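Local coordinates for actin binding protein (Saccharomyces cerevisiae, PDB 1JO8), which regulates Arp2/3-mediated actin assembly and binds actin filaments, the present chain being its SH3 domain, through which it contacts several partner proteins, at residues Glu6-Ala11 with Thr18-Asp23; Lys24-Glu29 with Leu37-Lys42. All coordinates share one frame; numbering follows the deposited sequence. Where two conformers were deposited one is given.

Interaction 1 (6-11 with 18-23) is a surface contact that pairs the two arms of the long RT loop of this SH3 domain; interaction 2 (24-29 with 37-42) is partly buried and joins two neighbouring strands of the sheet. The first has a single beta bridge and relies on side-chain oxygens of Asp8 and Thr18 to extend the pairing, whereas the second is held by backbone bonds running past a bulge, with polar side chains bridged by water along its exposed side. They follow each other along the chain and meet in space: Asp23 OD2 forms a 2.7 Å salt bridge with Lys42 NZ, and Phe19 packs on Leu40 in the core.

Interaction 1: residues Glu6-Ala11 with Thr18-Asp23; sequences EYDYDA and TFVEND
Asp8 grips the opposite arm through its carboxylate: the backbone N-H of Glu21 donates to Asp8 OD1 (N to OD1 2.8 Å, 167° at the hydrogen) along the anti lone pair, away from OD2. With CG beside its own backbone N, Asp8 runs alongside Val20, and OD1 reaches Glu21 N. The one beta bridge follows, with Tyr9 N to Phe19 O and Phe19 N to Tyr9 O both 2.9 Å. Where this antiparallel pairing gives out, Thr18 OG1 takes over as acceptor, 3.1 Å from Ala11 N. A water lies between Asp10 OD1 and Phe19 O, so the Phe19 carbonyl has a second polar neighbour beside Tyr9 N. Within 18-23, a type II turn from Val20 to Asp23 is closed by Asp23 N to Val20 O and by Val20 N to Asp23 OD2, the latter nearly straight (175°) but meeting the carboxylate from above its plane. This is the diverging turn of SH3 domains.

Packing centres on Phe19. Its ring presents one face to Tyr9 CB, a CH-pi contact 3.8 Å from the ring centroid, while Tyr7 O lies at the ring edge, 3.5 Å from Phe19 CE1. Tyr9 CG, anti to the backbone N (chi1 179°), carries the phenol away from 18-23, where OH bonds Glu16 and the ring meets Tyr53 edge-to-face. Tyr7 and Tyr9 belong to the ALYDY-like segment whose aromatics line the peptide-binding face in SH3 domains. Phe19 turns inward against strands 3-5, 35-40 and 54-56, while Asn22 and Asp23 make backbone hydrogen bonds to Ala5 of strand 3-5.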
loop_
_atom_site.group_PDB
_atom_site.type_symbol
_atom_site.label_atom_id
_atom_site.label_comp_id
_atom_site.label_asym_id
_atom_site.label_seq_id
_atom_site.Cartn_x
_atom_site.Cartn_y
_atom_site.Cartn_z
ATOM N N GLU A 6 3.629 5.467 -5.639
ATOM C CA GLU A 6 4.600 6.281 -6.365
ATOM C C GLU A 6 5.715 5.431 -6.954
ATOM O O GLU A 6 6.340 5.843 -7.936
ATOM C CB GLU A 6 5.219 7.282 -5.408
ATOM C CG GLU A 6 4.274 8.373 -4.947
ATOM C CD GLU A 6 4.166 9.504 -5.952
ATOM O OE1 GLU A 6 5.111 9.685 -6.761
ATOM O OE2 GLU A 6 3.151 10.232 -5.918
ATOM N N TYR A 7 5.971 4.265 -6.361
ATOM C CA TYR A 7 7.052 3.379 -6.783
ATOM C C TYR A 7 6.542 1.966 -6.628
ATOM O O TYR A 7 5.682 1.715 -5.783
ATOM C CB TYR A 7 8.309 3.569 -5.910
ATOM C CG TYR A 7 8.801 4.993 -5.878
ATOM C CD1 TYR A 7 9.416 5.519 -6.992
ATOM C CD2 TYR A 7 8.590 5.827 -4.785
ATOM C CE1 TYR A 7 9.872 6.825 -7.032
ATOM C CE2 TYR A 7 9.028 7.162 -4.819
ATOM C CZ TYR A 7 9.657 7.636 -5.962
ATOM O OH TYR A 7 10.126 8.943 -6.026
ATOM N N ASP A 8 7.100 1.034 -7.378
ATOM C CA ASP A 8 6.800 -0.376 -7.203
ATOM C C ASP A 8 7.274 -0.814 -5.819
ATOM O O ASP A 8 8.341 -0.367 -5.373
ATOM C CB ASP A 8 7.569 -1.266 -8.202
ATOM C CG ASP A 8 7.203 -1.084 -9.647
ATOM O OD1 ASP A 8 6.305 -0.302 -10.007
ATOM O OD2 ASP A 8 7.840 -1.746 -10.500
ATOM N N TYR A 9 6.532 -1.698 -5.163
ATOM C CA TYR A 9 6.959 -2.278 -3.892
ATOM C C TYR A 9 6.807 -3.773 -3.996
ATOM O O TYR A 9 5.732 -4.277 -4.344
ATOM C CB TYR A 9 6.168 -1.778 -2.674
ATOM C CG TYR A 9 6.671 -2.453 -1.421
ATOM C CD1 TYR A 9 7.910 -2.125 -0.904
ATOM C CD2 TYR A 9 5.976 -3.484 -0.814
ATOM C CE1 TYR A 9 8.441 -2.779 0.172
ATOM C CE2 TYR A 9 6.498 -4.138 0.288
ATOM C CZ TYR A 9 7.722 -3.793 0.764
ATOM O OH TYR A 9 8.303 -4.445 1.841
ATOM N N ASP A 10 7.900 -4.465 -3.728
ATOM C CA ASP A 10 7.902 -5.916 -3.727
ATOM C C ASP A 10 7.846 -6.452 -2.310
ATOM O O ASP A 10 8.726 -6.146 -1.496
ATOM C CB ASP A 10 9.182 -6.440 -4.373
ATOM C CG ASP A 10 9.233 -6.218 -5.864
ATOM O OD1 ASP A 10 8.183 -6.149 -6.511
ATOM O OD2 ASP A 10 10.322 -6.152 -6.473
ATOM N N ALA A 11 6.847 -7.254 -1.996
ATOM C CA ALA A 11 6.808 -7.856 -0.679
ATOM C C ALA A 11 8.047 -8.694 -0.425
ATOM O O ALA A 11 8.573 -9.342 -1.317
ATOM C CB ALA A 11 5.599 -8.751 -0.546
ATOM N N THR A 18 2.258 -6.358 -2.422
ATOM C CA THR A 18 3.103 -6.186 -3.593
ATOM C C THR A 18 2.300 -5.327 -4.563
ATOM O O THR A 18 1.140 -5.613 -4.801
ATOM C CB THR A 18 3.421 -7.542 -4.244
ATOM O OG1 THR A 18 4.261 -8.285 -3.367
ATOM C CG2 THR A 18 4.178 -7.392 -5.569
ATOM N N PHE A 19 2.886 -4.280 -5.119
ATOM C CA PHE A 19 2.167 -3.419 -6.032
ATOM C C PHE A 19 3.131 -2.719 -6.948
ATOM O O PHE A 19 4.329 -2.761 -6.713
ATOM C CB PHE A 19 1.262 -2.438 -5.284
ATOM C CG PHE A 19 1.953 -1.598 -4.238
ATOM C CD1 PHE A 19 2.738 -0.503 -4.573
ATOM C CD2 PHE A 19 1.749 -1.868 -2.898
ATOM C CE1 PHE A 19 3.311 0.283 -3.595
ATOM C CE2 PHE A 19 2.320 -1.079 -1.919
ATOM C CZ PHE A 19 3.108 -0.015 -2.271
ATOM N N VAL A 20 2.602 -2.065 -7.980
ATOM C CA VAL A 20 3.422 -1.305 -8.911
ATOM C C VAL A 20 2.988 0.148 -8.911
ATOM O O VAL A 20 1.884 0.477 -8.486
ATOM C CB VAL A 20 3.374 -1.882 -10.347
ATOM C CG1 VAL A 20 4.053 -3.246 -10.378
ATOM C CG2 VAL A 20 1.954 -1.965 -10.856
ATOM N N GLU A 21 3.868 1.016 -9.390
ATOM C CA GLU A 21 3.603 2.426 -9.528
ATOM C C GLU A 21 2.231 2.602 -10.172
ATOM O O GLU A 21 1.885 1.925 -11.146
ATOM C CB GLU A 21 4.679 3.066 -10.426
ATOM C CG GLU A 21 4.624 4.601 -10.404
ATOM C CD GLU A 21 5.570 5.287 -11.376
ATOM O OE1 GLU A 21 6.389 4.582 -11.986
ATOM O OE2 GLU A 21 5.495 6.529 -11.521
ATOM N N ASN A 22 1.467 3.539 -9.635
ATOM C CA ASN A 22 0.128 3.880 -10.083
ATOM C C ASN A 22 -0.991 2.989 -9.616
ATOM O O ASN A 22 -2.140 3.363 -9.756
ATOM C CB ASN A 22 0.057 4.143 -11.566
ATOM C CG ASN A 22 0.837 5.366 -11.941
ATOM O OD1 ASN A 22 0.862 6.359 -11.195
ATOM N ND2 ASN A 22 1.534 5.291 -13.067
ATOM N N ASP A 23 -0.684 1.871 -8.985
ATOM C CA ASP A 23 -1.741 1.096 -8.350
ATOM C C ASP A 23 -2.302 1.889 -7.179
ATOM O O ASP A 23 -1.580 2.621 -6.516
ATOM C CB ASP A 23 -1.206 -0.226 -7.796
ATOM C CG ASP A 23 -0.918 -1.253 -8.832
ATOM O OD1 ASP A 23 -1.334 -1.095 -10.008
ATOM O OD2 ASP A 23 -0.274 -2.283 -8.472
HETATM O O HOH W 1 6.586 8.109 -9.112
HETATM O O HOH W 2 6.037 -4.862 -7.601
#

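Interaction 2: residues Lys24-Glu29 with Leu37-Lys42; sequences KIINIE and LGELEK
Lys24 and Glu41 run side by side at one end of this strand pair. Lys24 is fully extended beyond CG, and its aliphatic part lies along the Glu41 carboxylate, with CD 3.4 Å from Glu41 OE1. The charged ends do not touch: Lys24 NZ and Glu41 OE2, 4.7 Å apart, are bridged by one water, and another joins Lys24 N to Glu41 OE1. Lys24 also makes a cation-pi contact with Trp2. Their backbones are joined by the bond from Glu41 N to Lys24 O.

Ile26 holds its CG1 between the backbone N and carbonyl carbon (chi1 73°), which brings CG1 to 3.4 Å from Glu39 O and passes CD1 obliquely across the Glu39 chain, 3.9 Å from its CD. Glu39, with CG anti to its N (chi1 172°), is extended, so its carboxylate lies against Ile26 CD1 while OE1 takes a proton from a water that also accepts from Asn27 ND2. The backbones of Ile26 and Glu39 form a hydrogen-bonded antiparallel pair, Ile26 N to Glu39 O being 2.7 Å. These strands flank the n-Src loop of the SH3 fold. At Asn27, whose backbone takes left-handed angles, the first strand turns a corner, and the register slips by one residue in a beta bulge before Glu29 pairs with Leu37.

On the buried side, Ile25 and Leu40 point the same way, and Ile25 CG1 touches Leu40 CD2 at 3.9 Å. Ile25 CG2 lies 3.9 Å from Gly38 CA, where the absence of a side chain permits the close approach. Beyond the bulge, Glu29 and Leu37 exchange both backbone bonds; their side chains lie alongside each other, Glu29 OE1 being 3.4 Å from Leu37 CD2.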
loop_
_atom_site.group_PDB
_atom_site.type_symbol
_atom_site.label_atom_id
_atom_site.label_comp_id
_atom_site.label_asym_id
_atom_site.label_seq_id
_atom_site.Cartn_x
_atom_site.Cartn_y
_atom_site.Cartn_z
ATOM N N LYS A 24 -3.583 1.728 -6.910
ATOM C CA LYS A 24 -4.228 2.351 -5.772
ATOM C C LYS A 24 -4.313 1.398 -4.579
ATOM O O LYS A 24 -4.522 0.197 -4.743
ATOM C CB LYS A 24 -5.622 2.827 -6.152
ATOM C CG LYS A 24 -5.597 3.988 -7.121
ATOM C CD LYS A 24 -7.036 4.417 -7.438
ATOM C CE LYS A 24 -7.087 5.632 -8.362
ATOM N NZ LYS A 24 -8.511 6.010 -8.692
ATOM N N ILE A 25 -4.073 1.939 -3.397
ATOM C CA ILE A 25 -4.147 1.197 -2.145
ATOM C C ILE A 25 -5.261 1.895 -1.375
ATOM O O ILE A 25 -5.213 3.107 -1.165
ATOM C CB ILE A 25 -2.832 1.269 -1.366
ATOM C CG1 ILE A 25 -1.714 0.569 -2.106
ATOM C CG2 ILE A 25 -3.034 0.577 -0.018
ATOM C CD1 ILE A 25 -0.947 1.365 -3.160
ATOM N N ILE A 26 -6.259 1.139 -0.954
ATOM C CA ILE A 26 -7.464 1.685 -0.357
ATOM C C ILE A 26 -7.621 1.266 1.099
ATOM O O ILE A 26 -6.942 0.351 1.590
ATOM C CB ILE A 26 -8.723 1.300 -1.188
ATOM C CG1 ILE A 26 -9.079 -0.167 -1.017
ATOM C CG2 ILE A 26 -8.515 1.636 -2.663
ATOM C CD1 ILE A 26 -10.435 -0.511 -1.646
ATOM N N ASN A 27 -8.516 1.938 1.804
ATOM C CA ASN A 27 -8.807 1.643 3.209
ATOM C C ASN A 27 -7.534 1.592 4.029
ATOM O O ASN A 27 -7.295 0.667 4.812
ATOM C CB ASN A 27 -9.595 0.355 3.367
ATOM C CG ASN A 27 -10.331 0.253 4.739
ATOM O OD1 ASN A 27 -10.549 1.259 5.434
ATOM N ND2 ASN A 27 -10.512 -0.977 5.210
ATOM N N ILE A 28 -6.733 2.631 3.897
ATOM C CA ILE A 28 -5.479 2.682 4.620
ATOM C C ILE A 28 -5.719 2.881 6.108
ATOM O O ILE A 28 -6.550 3.687 6.521
ATOM C CB ILE A 28 -4.595 3.783 4.048
ATOM C CG1 ILE A 28 -4.164 3.355 2.649
ATOM C CG2 ILE A 28 -3.380 4.072 4.936
ATOM C CD1 ILE A 28 -3.557 4.431 1.807
ATOM N N GLU A 29 -4.982 2.108 6.891
ATOM C CA GLU A 29 -5.023 2.150 8.335
ATOM C C GLU A 29 -3.620 2.475 8.812
ATOM O O GLU A 29 -2.653 1.802 8.452
ATOM C CB GLU A 29 -5.566 0.822 8.885
ATOM C CG GLU A 29 -7.042 0.687 8.482
ATOM C CD GLU A 29 -7.803 -0.542 8.983
ATOM O OE1 GLU A 29 -7.177 -1.612 9.036
ATOM O OE2 GLU A 29 -9.030 -0.490 9.209
ATOM N N LEU A 37 -1.224 -0.313 6.792
ATOM C CA LEU A 37 -1.990 -1.435 6.313
ATOM C C LEU A 37 -2.971 -0.930 5.246
ATOM O O LEU A 37 -3.583 0.122 5.433
ATOM C CB LEU A 37 -2.780 -2.014 7.452
ATOM C CG LEU A 37 -3.672 -3.224 7.311
ATOM C CD1 LEU A 37 -3.050 -4.428 6.683
ATOM C CD2 LEU A 37 -4.390 -3.528 8.613
ATOM N N GLY A 38 -3.144 -1.675 4.170
ATOM C CA GLY A 38 -4.121 -1.288 3.182
ATOM C C GLY A 38 -4.540 -2.456 2.320
ATOM O O GLY A 38 -4.068 -3.581 2.503
ATOM N N GLU A 39 -5.412 -2.157 1.375
ATOM C CA GLU A 39 -5.990 -3.131 0.475
ATOM C C GLU A 39 -5.755 -2.692 -0.960
ATOM O O GLU A 39 -5.981 -1.537 -1.308
ATOM C CB GLU A 39 -7.482 -3.227 0.747
ATOM C CG GLU A 39 -8.248 -4.073 -0.252
ATOM C CD GLU A 39 -9.757 -4.058 -0.056
ATOM O OE1 GLU A 39 -10.197 -3.639 1.039
ATOM O OE2 GLU A 39 -10.481 -4.524 -0.977
ATOM N N LEU A 40 -5.309 -3.578 -1.829
ATOM C CA LEU A 40 -5.175 -3.162 -3.216
ATOM C C LEU A 40 -6.516 -2.993 -3.895
ATOM O O LEU A 40 -7.357 -3.897 -3.867
ATOM C CB LEU A 40 -4.355 -4.139 -4.030
ATOM C CG LEU A 40 -2.907 -4.330 -3.611
ATOM C CD1 LEU A 40 -2.166 -5.210 -4.621
ATOM C CD2 LEU A 40 -2.191 -3.041 -3.402
ATOM N N GLU A 41 -6.694 -1.875 -4.584
ATOM C CA GLU A 41 -7.878 -1.705 -5.396
ATOM C C GLU A 41 -7.986 -2.829 -6.432
ATOM O O GLU A 41 -9.085 -3.305 -6.753
ATOM C CB GLU A 41 -7.792 -0.357 -6.136
ATOM C CG GLU A 41 -8.949 -0.122 -7.086
ATOM C CD GLU A 41 -8.703 0.912 -8.197
ATOM O OE1 GLU A 41 -7.542 1.233 -8.524
ATOM O OE2 GLU A 41 -9.709 1.448 -8.722
ATOM N N LYS A 42 -6.865 -3.240 -7.003
ATOM C CA LYS A 42 -6.973 -4.121 -8.166
ATOM C C LYS A 42 -7.358 -5.547 -7.874
ATOM O O LYS A 42 -7.848 -6.246 -8.767
ATOM C CB LYS A 42 -5.698 -4.069 -9.007
ATOM C CG LYS A 42 -4.521 -4.748 -8.376
ATOM C CD LYS A 42 -3.230 -4.414 -9.148
ATOM C CE LYS A 42 -2.035 -5.149 -8.626
ATOM N NZ LYS A 42 -0.844 -4.794 -9.434
HETATM O O HOH W 3 -4.348 -1.717 -6.856
HETATM O O HOH W 4 -5.169 0.108 -8.834
HETATM O O HOH W 5 -9.693 3.948 -10.023
HETATM O O HOH W 6 -9.627 -3.110 3.669
#